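Local coordinates for protein aminoglycoside N(3)-acetyltransferase (Streptomyces griseus, PDB 7LAP) that probably transfers an acetyl group from acetyl-CoA to the 3-amino group of aminoglycoside antibiotics, a reaction linked to antibiotic resistance, at residues 45-50 against 181-186; 56-61 against 119-124; 99-104 against 217-222. All coordinates share one frame; numbering follows the deposited sequence. Where two conformers were deposited one is given.

Contact 1. Residues 45-50 against 181-186; sequences HTRLSA and GAPRDT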
ATOM      1  N   HIS B  45      14.971   6.025  -4.736  1.00 31.80           N
ATOM      2  CA  HIS B  45      13.719   6.763  -4.746  1.00 34.22           C
ATOM      3  C   HIS B  45      13.088   6.597  -6.121  1.00 36.77           C
ATOM      4  O   HIS B  45      13.772   6.771  -7.141  1.00 36.91           O
ATOM      5  CB  HIS B  45      13.995   8.249  -4.483  1.00 34.08           C
ATOM      6  CG  HIS B  45      14.659   8.488  -3.161  1.00 41.71           C
ATOM      7  ND1 HIS B  45      16.034   8.486  -2.995  1.00 43.40           N
ATOM      8  CD2 HIS B  45      14.129   8.682  -1.928  1.00 40.59           C
ATOM      9  CE1 HIS B  45      16.318   8.693  -1.717  1.00 42.47           C
ATOM     10  NE2 HIS B  45      15.182   8.811  -1.051  1.00 40.82           N
ATOM     11  N   THR B  46      11.796   6.283  -6.158  1.00 36.63           N
ATOM     12  CA  THR B  46      11.165   5.785  -7.374  1.00 36.17           C
ATOM     13  C   THR B  46       9.888   6.555  -7.667  1.00 37.01           C
ATOM     14  O   THR B  46       9.051   6.757  -6.775  1.00 35.66           O
ATOM     15  CB  THR B  46      10.833   4.298  -7.269  1.00 36.50           C
ATOM     16  OG1 THR B  46      11.973   3.590  -6.795  1.00 33.77           O
ATOM     17  CG2 THR B  46      10.411   3.740  -8.680  1.00 33.29           C
ATOM     18  N   ARG B  47       9.713   6.938  -8.927  1.00 35.15           N
ATOM     19  CA  ARG B  47       8.405   7.365  -9.420  1.00 35.65           C
ATOM     20  C   ARG B  47       8.023   6.317 -10.463  1.00 37.91           C
ATOM     21  O   ARG B  47       8.440   6.371 -11.623  1.00 36.02           O
ATOM     22  CB  ARG B  47       8.463   8.796  -9.953  1.00 36.05           C
ATOM     23  CG  ARG B  47       7.143   9.329 -10.444  1.00 49.78           C
ATOM     24  CD  ARG B  47       7.142  10.866 -10.447  1.00 52.36           C
ATOM     25  NE  ARG B  47       7.100  11.360  -9.077  1.00 55.25           N
ATOM     26  CZ  ARG B  47       7.210  12.640  -8.748  1.00 50.71           C
ATOM     27  NH1 ARG B  47       7.379  13.546  -9.697  1.00 55.11           N
ATOM     28  NH2 ARG B  47       7.167  13.000  -7.479  1.00 46.70           N
ATOM     29  N   LEU B  48       7.248   5.326 -10.020  1.00 37.20           N
ATOM     30  CA  LEU B  48       7.075   4.112 -10.802  1.00 36.26           C
ATOM     31  C   LEU B  48       6.455   4.389 -12.173  1.00 36.53           C
ATOM     32  O   LEU B  48       6.890   3.818 -13.172  1.00 34.81           O
ATOM     33  CB  LEU B  48       6.225   3.110 -10.011  1.00 36.80           C
ATOM     34  CG  LEU B  48       5.828   1.796 -10.690  1.00 40.66           C
ATOM     35  CD1 LEU B  48       7.074   0.937 -11.063  1.00 36.32           C
ATOM     36  CD2 LEU B  48       4.906   0.989  -9.744  1.00 40.94           C
ATOM     37  N   SER B  49       5.434   5.243 -12.250  1.00 31.16           N
ATOM     38  CA  SER B  49       4.804   5.488 -13.548  1.00 34.63           C
ATOM     39  C   SER B  49       5.742   6.172 -14.539  1.00 33.99           C
ATOM     40  O   SER B  49       5.516   6.094 -15.750  1.00 35.49           O
ATOM     41  CB  SER B  49       3.546   6.345 -13.370  1.00 37.90           C
ATOM     42  OG  SER B  49       2.620   5.638 -12.577  1.00 45.28           O
ATOM     43  N   ALA B  50       6.760   6.886 -14.052  1.00 32.88           N
ATOM     44  CA  ALA B  50       7.718   7.526 -14.955  1.00 35.80           C
ATOM     45  C   ALA B  50       8.467   6.489 -15.780  1.00 34.43           C
ATOM     46  O   ALA B  50       8.874   6.773 -16.908  1.00 35.37           O
ATOM     47  CB  ALA B  50       8.730   8.365 -14.156  1.00 33.21           C
ATOM     48  N   GLY B 181      13.372   7.969 -11.823  1.00 36.92           N
ATOM     49  CA  GLY B 181      12.266   8.817 -12.174  1.00 37.91           C
ATOM     50  C   GLY B 181      11.865   9.792 -11.101  1.00 39.88           C
ATOM     51  O   GLY B 181      11.025  10.638 -11.359  1.00 37.30           O
ATOM     52  N   ALA B 182      12.380   9.655  -9.887  1.00 39.76           N
ATOM     53  CA  ALA B 182      12.049  10.574  -8.809  1.00 38.69           C
ATOM     54  C   ALA B 182      12.761  11.906  -9.028  1.00 43.12           C
ATOM     55  O   ALA B 182      13.906  11.937  -9.509  1.00 43.34           O
ATOM     56  CB  ALA B 182      12.475   9.993  -7.447  1.00 34.11           C
ATOM     57  N   PRO B 183      12.148  13.014  -8.632  1.00 42.64           N
ATOM     58  CA  PRO B 183      12.776  14.311  -8.865  1.00 44.58           C
ATOM     59  C   PRO B 183      13.907  14.582  -7.880  1.00 45.62           C
ATOM     60  O   PRO B 183      14.070  13.913  -6.851  1.00 45.41           O
ATOM     61  CB  PRO B 183      11.622  15.312  -8.705  1.00 48.77           C
ATOM     62  CG  PRO B 183      10.607  14.602  -7.904  1.00 48.65           C
ATOM     63  CD  PRO B 183      10.734  13.133  -8.239  1.00 43.19           C
ATOM     64  N   ARG B 184      14.730  15.572  -8.245  1.00 43.47           N
ATOM     65  CA  ARG B 184      15.948  15.850  -7.491  1.00 46.83           C
ATOM     66  C   ARG B 184      15.658  16.151  -6.022  1.00 48.14           C
ATOM     67  O   ARG B 184      16.488  15.850  -5.155  1.00 49.31           O
ATOM     68  CB  ARG B 184      16.706  16.996  -8.166  1.00 47.06           C
ATOM     69  CG  ARG B 184      17.386  16.553  -9.458  1.00 52.47           C
ATOM     70  CD  ARG B 184      17.873  17.716 -10.288  1.00 58.21           C
ATOM     71  NE  ARG B 184      16.770  18.626 -10.560  1.00 66.88           N
ATOM     72  CZ  ARG B 184      16.898  19.930 -10.774  1.00 69.22           C
ATOM     73  NH1 ARG B 184      18.096  20.503 -10.766  1.00 66.49           N
ATOM     74  NH2 ARG B 184      15.816  20.655 -11.002  1.00 71.49           N
ATOM     75  N   ASP B 185      14.481  16.689  -5.704  1.00 47.85           N
ATOM     76  CA  ASP B 185      14.238  17.066  -4.313  1.00 52.61           C
ATOM     77  C   ASP B 185      13.958  15.881  -3.398  1.00 53.73           C
ATOM     78  O   ASP B 185      13.877  16.080  -2.179  1.00 53.81           O
ATOM     79  CB  ASP B 185      13.077  18.056  -4.218  1.00 58.10           C
ATOM     80  CG  ASP B 185      11.928  17.686  -5.119  1.00 68.30           C
ATOM     81  OD1 ASP B 185      11.075  16.882  -4.686  1.00 69.43           O
ATOM     82  OD2 ASP B 185      11.901  18.166  -6.279  1.00 75.37           O
ATOM     83  N   THR B 186      13.822  14.666  -3.929  1.00 50.12           N
ATOM     84  CA  THR B 186      13.513  13.516  -3.092  1.00 49.31           C
ATOM     85  C   THR B 186      14.746  12.891  -2.455  1.00 51.38           C
ATOM     86  O   THR B 186      14.619  11.884  -1.749  1.00 55.76           O
ATOM     87  CB  THR B 186      12.749  12.436  -3.895  1.00 49.84           C
ATOM     88  OG1 THR B 186      13.606  11.860  -4.880  1.00 49.42           O
ATOM     89  CG2 THR B 186      11.569  13.039  -4.595  1.00 46.72           C
TER
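Pro183 and Thr186, which lie against Arg47 and His45, are held together by one gripped oxygen. Pro183 O accepts from Thr186 OG1 at 2.9 Å and from Thr186 N at 3.0 Å. The hydroxyl bond lies in the carbonyl plane. Together the two bonds close the turn 183-186. Thr186 O then lies over one face of the His45 imidazole. That oxygen sits toward the rim of the ring, 3.2 Å from His45 NE2. The angle is poor and no hydrogen bond forms; NE2 has a weak bond to Thr188 instead. Alongside, Ala182 CB rests 3.5 Å from His45 O and also touches the CB of His45.

Arg47 meets the other end of the turn. Its CG is anti to the backbone N, and a bend at chi3 (-71°) sets one face of the guanidinium against the CD-CG edge of Pro183. The closest approach is 3.6 Å, between Arg47 CZ and Pro183 CD. The two side chains cross at about a right angle. Nearer the backbone, Arg47 CB packs on Gly181 O at 3.5 Å.

The contact lies at the C-terminal ends of the neighbouring parallel strands 41-46 and 176-180. No hydrogen bond joins the side chains across it. It rests on van der Waals contact, and Pro183 meets a face of the Arg47 guanidinium and takes none of its N-H groups.

Contact 2. Residues 56-61 against 119-124; sequences GGPQTV and GRLPEA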
ATOM      1  N   GLY B  56       4.544  -6.407 -13.933  1.00 38.30           N
ATOM      2  CA  GLY B  56       4.734  -6.973 -12.605  1.00 37.37           C
ATOM      3  C   GLY B  56       4.883  -5.951 -11.506  1.00 40.35           C
ATOM      4  O   GLY B  56       5.036  -6.339 -10.338  1.00 39.68           O
ATOM      5  N   GLY B  57       4.854  -4.660 -11.837  1.00 39.79           N
ATOM      6  CA  GLY B  57       4.845  -3.603 -10.842  1.00 35.92           C
ATOM      7  C   GLY B  57       6.105  -3.546  -9.994  1.00 39.93           C
ATOM      8  O   GLY B  57       7.220  -3.861 -10.451  1.00 37.33           O
ATOM      9  N   PRO B  58       5.941  -3.110  -8.728  1.00 36.83           N
ATOM     10  CA  PRO B  58       7.109  -2.910  -7.845  1.00 38.01           C
ATOM     11  C   PRO B  58       8.003  -4.140  -7.730  1.00 37.69           C
ATOM     12  O   PRO B  58       9.233  -3.992  -7.669  1.00 34.43           O
ATOM     13  CB  PRO B  58       6.468  -2.554  -6.483  1.00 35.84           C
ATOM     14  CG  PRO B  58       5.172  -1.897  -6.844  1.00 38.80           C
ATOM     15  CD  PRO B  58       4.685  -2.671  -8.102  1.00 37.79           C
ATOM     16  N   GLN B  59       7.414  -5.347  -7.711  1.00 36.95           N
ATOM     17  CA  GLN B  59       8.214  -6.563  -7.571  0.50 36.01           C
ATOM     18  C   GLN B  59       9.259  -6.666  -8.679  1.00 38.32           C
ATOM     19  O   GLN B  59      10.385  -7.151  -8.448  1.00 36.71           O
ATOM     20  CB  GLN B  59       7.300  -7.797  -7.583  0.50 36.53           C
ATOM     21  CG  GLN B  59       6.349  -7.935  -6.382  0.50 34.64           C
ATOM     22  CD  GLN B  59       7.086  -7.913  -5.031  0.50 35.66           C
ATOM     23  OE1 GLN B  59       6.728  -7.156  -4.123  0.50 36.14           O
ATOM     24  NE2 GLN B  59       8.121  -8.751  -4.906  0.50 30.33           N
ATOM     25  N   THR B  60       8.907  -6.215  -9.887  1.00 35.97           N
ATOM     26  CA  THR B  60       9.828  -6.294 -11.016  1.00 35.36           C
ATOM     27  C   THR B  60      10.976  -5.304 -10.871  1.00 33.54           C
ATOM     28  O   THR B  60      12.133  -5.639 -11.172  1.00 35.72           O
ATOM     29  CB  THR B  60       9.033  -6.069 -12.291  1.00 37.19           C
ATOM     30  OG1 THR B  60       8.227  -7.235 -12.512  1.00 38.28           O
ATOM     31  CG2 THR B  60       9.949  -5.810 -13.488  1.00 37.00           C
ATOM     32  N   VAL B  61      10.686  -4.092 -10.391  1.00 32.71           N
ATOM     33  CA  VAL B  61      11.752  -3.128 -10.129  1.00 31.73           C
ATOM     34  C   VAL B  61      12.713  -3.675  -9.083  1.00 34.65           C
ATOM     35  O   VAL B  61      13.937  -3.619  -9.255  1.00 36.10           O
ATOM     36  CB  VAL B  61      11.162  -1.768  -9.714  1.00 35.94           C
ATOM     37  CG1 VAL B  61      12.286  -0.776  -9.341  1.00 32.17           C
ATOM     38  CG2 VAL B  61      10.289  -1.186 -10.870  1.00 37.31           C
ATOM     39  N   GLY B 119       5.329   6.432  -2.249  1.00 51.20           N
ATOM     40  CA  GLY B 119       4.882   5.625  -3.371  1.00 50.23           C
ATOM     41  C   GLY B 119       4.962   4.153  -3.031  1.00 45.08           C
ATOM     42  O   GLY B 119       5.279   3.757  -1.911  1.00 45.91           O
ATOM     43  N   ARG B 120       4.669   3.335  -3.995  1.00 42.34           N
ATOM     44  CA  ARG B 120       4.654   1.937  -3.784  1.00 39.93           C
ATOM     45  C   ARG B 120       5.966   1.234  -3.560  1.00 39.17           C
ATOM     46  O   ARG B 120       5.964   0.183  -3.012  1.00 45.33           O
ATOM     47  CB  ARG B 120       3.911   1.254  -4.914  1.00 39.59           C
ATOM     48  CG  ARG B 120       2.423   1.443  -4.923  1.00 41.50           C
ATOM     49  CD  ARG B 120       1.877   1.116  -6.295  1.00 50.95           C
ATOM     50  NE  ARG B 120       1.647  -0.292  -6.388  1.00 58.71           N
ATOM     51  CZ  ARG B 120       1.607  -1.001  -7.492  1.00 54.78           C
ATOM     52  NH1 ARG B 120       1.748  -0.448  -8.660  1.00 47.51           N
ATOM     53  NH2 ARG B 120       1.399  -2.279  -7.395  1.00 50.61           N
ATOM     54  N   LEU B 121       7.073   1.784  -3.988  1.00 37.28           N
ATOM     55  CA  LEU B 121       8.279   0.940  -3.918  1.00 37.57           C
ATOM     56  C   LEU B 121       8.781   0.707  -2.485  1.00 37.11           C
ATOM     57  O   LEU B 121       9.158  -0.429  -2.154  1.00 37.27           O
ATOM     58  CB  LEU B 121       9.422   1.495  -4.785  1.00 39.29           C
ATOM     59  CG  LEU B 121       9.666   0.737  -6.091  1.00 35.69           C
ATOM     60  CD1 LEU B 121      10.050  -0.734  -5.816  1.00 35.84           C
ATOM     61  CD2 LEU B 121       8.400   0.850  -7.010  1.00 36.00           C
ATOM     62  N   PRO B 122       8.855   1.731  -1.614  1.00 37.17           N
ATOM     63  CA  PRO B 122       9.313   1.448  -0.228  1.00 37.45           C
ATOM     64  C   PRO B 122       8.397   0.495   0.502  1.00 42.55           C
ATOM     65  O   PRO B 122       8.859  -0.344   1.274  1.00 40.74           O
ATOM     66  CB  PRO B 122       9.327   2.838   0.432  1.00 37.43           C
ATOM     67  CG  PRO B 122       9.610   3.777  -0.745  1.00 36.84           C
ATOM     68  CD  PRO B 122       8.787   3.179  -1.878  1.00 38.51           C
ATOM     69  N   GLU B 123       7.091   0.584   0.259  1.00 44.44           N
ATOM     70  CA  GLU B 123       6.179  -0.330   0.924  1.00 47.51           C
ATOM     71  C   GLU B 123       6.318  -1.748   0.368  1.00 47.61           C
ATOM     72  O   GLU B 123       6.159  -2.717   1.112  1.00 42.70           O
ATOM     73  CB  GLU B 123       4.746   0.199   0.801  1.00 49.12           C
ATOM     74  CG  GLU B 123       3.706  -0.681   1.400  1.00 55.86           C
ATOM     75  CD  GLU B 123       3.534  -0.493   2.931  1.00 60.37           C
ATOM     76  OE1 GLU B 123       4.410   0.138   3.585  1.00 56.80           O
ATOM     77  OE2 GLU B 123       2.533  -1.035   3.466  1.00 59.89           O
ATOM     78  N   ALA B 124       6.650  -1.895  -0.915  1.00 39.15           N
ATOM     79  CA  ALA B 124       6.928  -3.233  -1.450  1.00 40.21           C
ATOM     80  C   ALA B 124       8.257  -3.781  -0.924  1.00 39.43           C
ATOM     81  O   ALA B 124       8.352  -4.963  -0.562  1.00 40.75           O
ATOM     82  CB  ALA B 124       6.924  -3.221  -2.997  1.00 38.72           C
TER
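Two torsions bring Arg120 over Pro58. CG of Arg120 is anti to its carbonyl carbon (chi1 -72°), and the chain then turns at chi3 (85°). This folds the guanidinium back so that one of its faces lies on the proline ring. Pro58 CD is 3.4 Å from Arg120 NH2, set toward the rim of the flat group, and Pro58 CG lies 3.7 Å from Arg120 CZ. Leu121 has an unusual chi1 of -105°, which swings both methyls toward the same proline. Its CD2 touches Pro58 CB at 3.9 Å, and its CD1 packs against Pro58 O. CD1 also reaches Val61 CG1 at 4.2 Å, with the two side chains crossing at about a right angle. On the next turn of helix 120-126, Ala124 CB meets Pro58 CB at 3.6 Å.

Pro58 therefore lies against three residues of the facing helix. It is the first residue of helix 58-69, where its missing N-H costs no helical bond. Gly57 is the N-cap, and its O accepts from Thr60 N at 3.0 Å.

The charged end of Arg120 has its strongest partner across the dimer. NH2 forms salt bridges with Asp83 and Glu113 of the second subunit. The guanidinium thus uses a face for apolar packing within its own chain and N-H groups for acids of the other. The dimer pairing probably steadies the group on the proline.

Contact 3. Residues 99-104 against 217-222; sequences AVRAHH and RVWRTF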
ATOM      1  N   ALA B  99      -7.260  11.527  23.778  1.00 64.95           N
ATOM      2  CA  ALA B  99      -7.597  10.323  23.026  1.00 60.78           C
ATOM      3  C   ALA B  99      -6.388   9.803  22.256  1.00 62.41           C
ATOM      4  O   ALA B  99      -6.119   8.599  22.248  1.00 62.10           O
ATOM      5  CB  ALA B  99      -8.748  10.615  22.064  1.00 58.13           C
ATOM      6  N   VAL B 100      -5.642  10.703  21.611  1.00 64.71           N
ATOM      7  CA  VAL B 100      -4.424  10.308  20.906  1.00 63.08           C
ATOM      8  C   VAL B 100      -3.423   9.688  21.873  1.00 65.83           C
ATOM      9  O   VAL B 100      -2.883   8.607  21.621  1.00 64.68           O
ATOM     10  CB  VAL B 100      -3.822  11.516  20.164  1.00 62.89           C
ATOM     11  CG1 VAL B 100      -2.454  11.188  19.589  1.00 61.15           C
ATOM     12  CG2 VAL B 100      -4.765  11.975  19.089  1.00 56.62           C
ATOM     13  N   ARG B 101      -3.169  10.357  23.005  1.00 71.87           N
ATOM     14  CA  ARG B 101      -2.176   9.866  23.956  1.00 70.95           C
ATOM     15  C   ARG B 101      -2.587   8.535  24.569  1.00 70.68           C
ATOM     16  O   ARG B 101      -1.733   7.699  24.879  1.00 70.66           O
ATOM     17  CB  ARG B 101      -1.959  10.885  25.070  1.00 82.28           C
ATOM     18  CG  ARG B 101      -1.030  11.995  24.698  1.00 87.72           C
ATOM     19  CD  ARG B 101      -0.079  12.331  25.839  1.00 93.91           C
ATOM     20  NE  ARG B 101       1.110  13.015  25.333  1.00 98.93           N
ATOM     21  CZ  ARG B 101       1.100  14.245  24.818  1.00101.64           C
ATOM     22  NH1 ARG B 101      -0.037  14.939  24.743  1.00100.56           N
ATOM     23  NH2 ARG B 101       2.227  14.786  24.373  1.00103.41           N
ATOM     24  N   ALA B 102      -3.881   8.342  24.803  1.00 71.04           N
ATOM     25  CA  ALA B 102      -4.347   7.096  25.396  1.00 69.08           C
ATOM     26  C   ALA B 102      -4.478   5.971  24.370  1.00 65.28           C
ATOM     27  O   ALA B 102      -4.309   4.805  24.725  1.00 67.48           O
ATOM     28  CB  ALA B 102      -5.691   7.323  26.089  1.00 70.35           C
ATOM     29  N   HIS B 103      -4.768   6.272  23.102  1.00 62.74           N
ATOM     30  CA  HIS B 103      -5.194   5.213  22.183  1.00 62.45           C
ATOM     31  C   HIS B 103      -4.415   5.095  20.878  1.00 59.26           C
ATOM     32  O   HIS B 103      -4.625   4.109  20.156  1.00 56.43           O
ATOM     33  CB  HIS B 103      -6.685   5.379  21.836  1.00 61.31           C
ATOM     34  CG  HIS B 103      -7.571   5.379  23.041  1.00 66.66           C
ATOM     35  ND1 HIS B 103      -7.682   4.291  23.877  1.00 69.96           N
ATOM     36  CD2 HIS B 103      -8.335   6.353  23.587  1.00 68.62           C
ATOM     37  CE1 HIS B 103      -8.491   4.586  24.877  1.00 70.65           C
ATOM     38  NE2 HIS B 103      -8.905   5.830  24.722  1.00 71.54           N
ATOM     39  N   HIS B 104      -3.565   6.050  20.532  1.00 57.88           N
ATOM     40  CA  HIS B 104      -2.801   5.908  19.296  1.00 53.73           C
ATOM     41  C   HIS B 104      -1.828   4.735  19.397  1.00 54.97           C
ATOM     42  O   HIS B 104      -0.982   4.717  20.295  1.00 52.14           O
ATOM     43  CB  HIS B 104      -2.048   7.183  18.955  1.00 47.74           C
ATOM     44  CG  HIS B 104      -1.599   7.237  17.527  1.00 47.00           C
ATOM     45  ND1 HIS B 104      -2.225   8.013  16.583  1.00 49.41           N
ATOM     46  CD2 HIS B 104      -0.607   6.580  16.877  1.00 47.64           C
ATOM     47  CE1 HIS B 104      -1.616   7.866  15.418  1.00 47.79           C
ATOM     48  NE2 HIS B 104      -0.636   6.994  15.570  1.00 45.92           N
ATOM     49  N   ARG B 217       3.833  -0.475  25.153  1.00 74.90           N
ATOM     50  CA  ARG B 217       3.765   0.784  24.429  1.00 73.35           C
ATOM     51  C   ARG B 217       4.099   1.930  25.369  1.00 73.76           C
ATOM     52  O   ARG B 217       3.505   2.062  26.436  1.00 76.34           O
ATOM     53  CB  ARG B 217       2.377   0.972  23.814  1.00 74.66           C
ATOM     54  CG  ARG B 217       1.904   2.395  23.575  1.00 71.69           C
ATOM     55  CD  ARG B 217       0.400   2.307  23.319  1.00 79.79           C
ATOM     56  NE  ARG B 217      -0.199   3.510  22.747  1.00 80.09           N
ATOM     57  CZ  ARG B 217      -0.564   4.568  23.460  1.00 81.23           C
ATOM     58  NH1 ARG B 217      -0.363   4.576  24.774  1.00 85.67           N
ATOM     59  NH2 ARG B 217      -1.112   5.625  22.864  1.00 75.76           N
ATOM     60  N   VAL B 218       5.050   2.758  24.964  1.00 71.15           N
ATOM     61  CA  VAL B 218       5.447   3.929  25.723  1.00 72.52           C
ATOM     62  C   VAL B 218       5.615   5.076  24.745  1.00 69.45           C
ATOM     63  O   VAL B 218       6.023   4.882  23.594  1.00 64.82           O
ATOM     64  CB  VAL B 218       6.761   3.695  26.510  1.00 73.07           C
ATOM     65  CG1 VAL B 218       6.646   2.485  27.426  1.00 74.57           C
ATOM     66  CG2 VAL B 218       7.898   3.513  25.547  1.00 73.96           C
ATOM     67  N   TRP B 219       5.288   6.277  25.210  1.00 73.63           N
ATOM     68  CA  TRP B 219       5.595   7.483  24.456  1.00 71.21           C
ATOM     69  C   TRP B 219       7.058   7.851  24.664  1.00 76.37           C
ATOM     70  O   TRP B 219       7.659   7.531  25.695  1.00 79.62           O
ATOM     71  CB  TRP B 219       4.682   8.635  24.886  1.00 73.18           C
ATOM     72  CG  TRP B 219       3.303   8.454  24.350  1.00 74.30           C
ATOM     73  CD1 TRP B 219       2.334   7.642  24.859  1.00 74.06           C
ATOM     74  CD2 TRP B 219       2.763   9.018  23.140  1.00 69.17           C
ATOM     75  NE1 TRP B 219       1.220   7.686  24.060  1.00 73.54           N
ATOM     76  CE2 TRP B 219       1.455   8.525  23.001  1.00 70.87           C
ATOM     77  CE3 TRP B 219       3.253   9.906  22.180  1.00 67.61           C
ATOM     78  CZ2 TRP B 219       0.618   8.895  21.930  1.00 71.04           C
ATOM     79  CZ3 TRP B 219       2.433  10.266  21.117  1.00 66.74           C
ATOM     80  CH2 TRP B 219       1.129   9.762  21.001  1.00 68.04           C
ATOM     81  N   ARG B 220       7.643   8.491  23.652  1.00 72.38           N
ATOM     82  CA  ARG B 220       9.012   8.975  23.727  1.00 67.60           C
ATOM     83  C   ARG B 220       9.075  10.337  23.057  1.00 62.01           C
ATOM     84  O   ARG B 220       8.367  10.585  22.080  1.00 60.89           O
ATOM     85  CB  ARG B 220      10.012   8.006  23.053  1.00 68.73           C
ATOM     86  CG  ARG B 220      11.456   8.303  23.392  1.00 71.31           C
ATOM     87  CD  ARG B 220      12.448   7.259  22.895  1.00 70.85           C
ATOM     88  NE  ARG B 220      13.814   7.582  23.331  1.00 73.49           N
ATOM     89  CZ  ARG B 220      14.514   8.664  22.966  1.00 74.56           C
ATOM     90  NH1 ARG B 220      14.024   9.553  22.095  1.00 71.01           N
ATOM     91  NH2 ARG B 220      15.743   8.848  23.454  1.00 71.46           N
ATOM     92  N   THR B 221       9.914  11.214  23.587  1.00 61.66           N
ATOM     93  CA  THR B 221      10.187  12.508  22.975  1.00 67.80           C
ATOM     94  C   THR B 221      11.422  12.384  22.093  1.00 64.27           C
ATOM     95  O   THR B 221      12.414  11.761  22.488  1.00 64.14           O
ATOM     96  CB  THR B 221      10.405  13.579  24.053  1.00 72.27           C
ATOM     97  OG1 THR B 221       9.174  13.812  24.742  1.00 77.92           O
ATOM     98  CG2 THR B 221      10.881  14.876  23.441  1.00 70.13           C
ATOM     99  N   PHE B 222      11.355  12.967  20.903  1.00 63.71           N
ATOM    100  CA  PHE B 222      12.397  12.861  19.897  1.00 62.49           C
ATOM    101  C   PHE B 222      12.873  14.244  19.497  1.00 63.66           C
ATOM    102  O   PHE B 222      12.076  15.184  19.401  1.00 61.32           O
ATOM    103  CB  PHE B 222      11.896  12.138  18.635  1.00 57.59           C
ATOM    104  CG  PHE B 222      11.482  10.731  18.887  1.00 60.61           C
ATOM    105  CD1 PHE B 222      10.184  10.444  19.294  1.00 58.34           C
ATOM    106  CD2 PHE B 222      12.406   9.693  18.774  1.00 60.75           C
ATOM    107  CE1 PHE B 222       9.793   9.137  19.546  1.00 59.01           C
ATOM    108  CE2 PHE B 222      12.024   8.377  19.020  1.00 61.49           C
ATOM    109  CZ  PHE B 222      10.710   8.094  19.412  1.00 58.96           C
TER
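Arg217 and Trp219 reach from the same side of strand 216-225 to the C-terminal end of helix 94-103, and each presents a different group to it. The Arg217 chain runs extended from CG to NE and brings the guanidinium edge-on to the carbonyls of Arg101, in the last turn, and His104, just after the helix. Side-on, NE and NH2 both grip His104 O, at 2.8 Å from NE and 2.7 Å from NH2. They reach that oxygen from one face of its carbonyl plane. NH2 also donates to Arg101 O at 3.0 Å, in a nearly straight bond (165°). Both oxygens lie in the guanidinium plane, which limits its rotation. NH1 adds a weak bond to Arg101 O.

Trp219 turns its indole N-H to the same Arg101 oxygen, with NE1 to O at 3.1 Å. The two donors approach it differently. NE1 comes in the carbonyl plane, on a lone pair, but the bond is bent and leaves the indole plane by 29°. Arg217 NH2 stands well above the carbonyl plane, 63° out of it. The benzene edge of the indole meets Val100, with Trp219 CZ2 3.5 Å from Val100 O. The Val100 side chain crosses the indole at about a right angle, and its CG1 is 4.1 Å from Trp219 CH2. The Arg101 guanidinium lies over the six-membered ring, too far for more than a weak attraction; its salt bridge goes to Glu208 on strand 204-213.

Last-turn carbonyls such as that of Arg101 lack donors from a following turn, and the helix dipole would probably suit a positive group there. The arrangement is a helix end held to a two-stranded antiparallel hairpin (204-213/216-225) by side-chain donors on backbone carbonyls.

How the contacts relate
From the N terminus, segment 45-50 runs from strand 41-46 into helix 48-51, and 56-61 opens the next helix, 58-69. Segment 99-104 follows. Contact 2 closes its loop at 119-124, nested inside the longer loop that contact 1 closes at 181-186. Contact 3 closes last, at 217-222, and crosses both. Contacts 1 and 2 touch through Leu48, which packs on Pro58, Val61 and Arg120, and through Thr46 on Leu121. Contact 1 ties the end of strand 41-46 to the loop after strand 176-180; contact 2 joins helices 58-69 and 120-126. Contact 3, about 33 Å from contact 1 between centres, ties a helix to the hairpin. Contacts 2 and 3 both meet the second subunit.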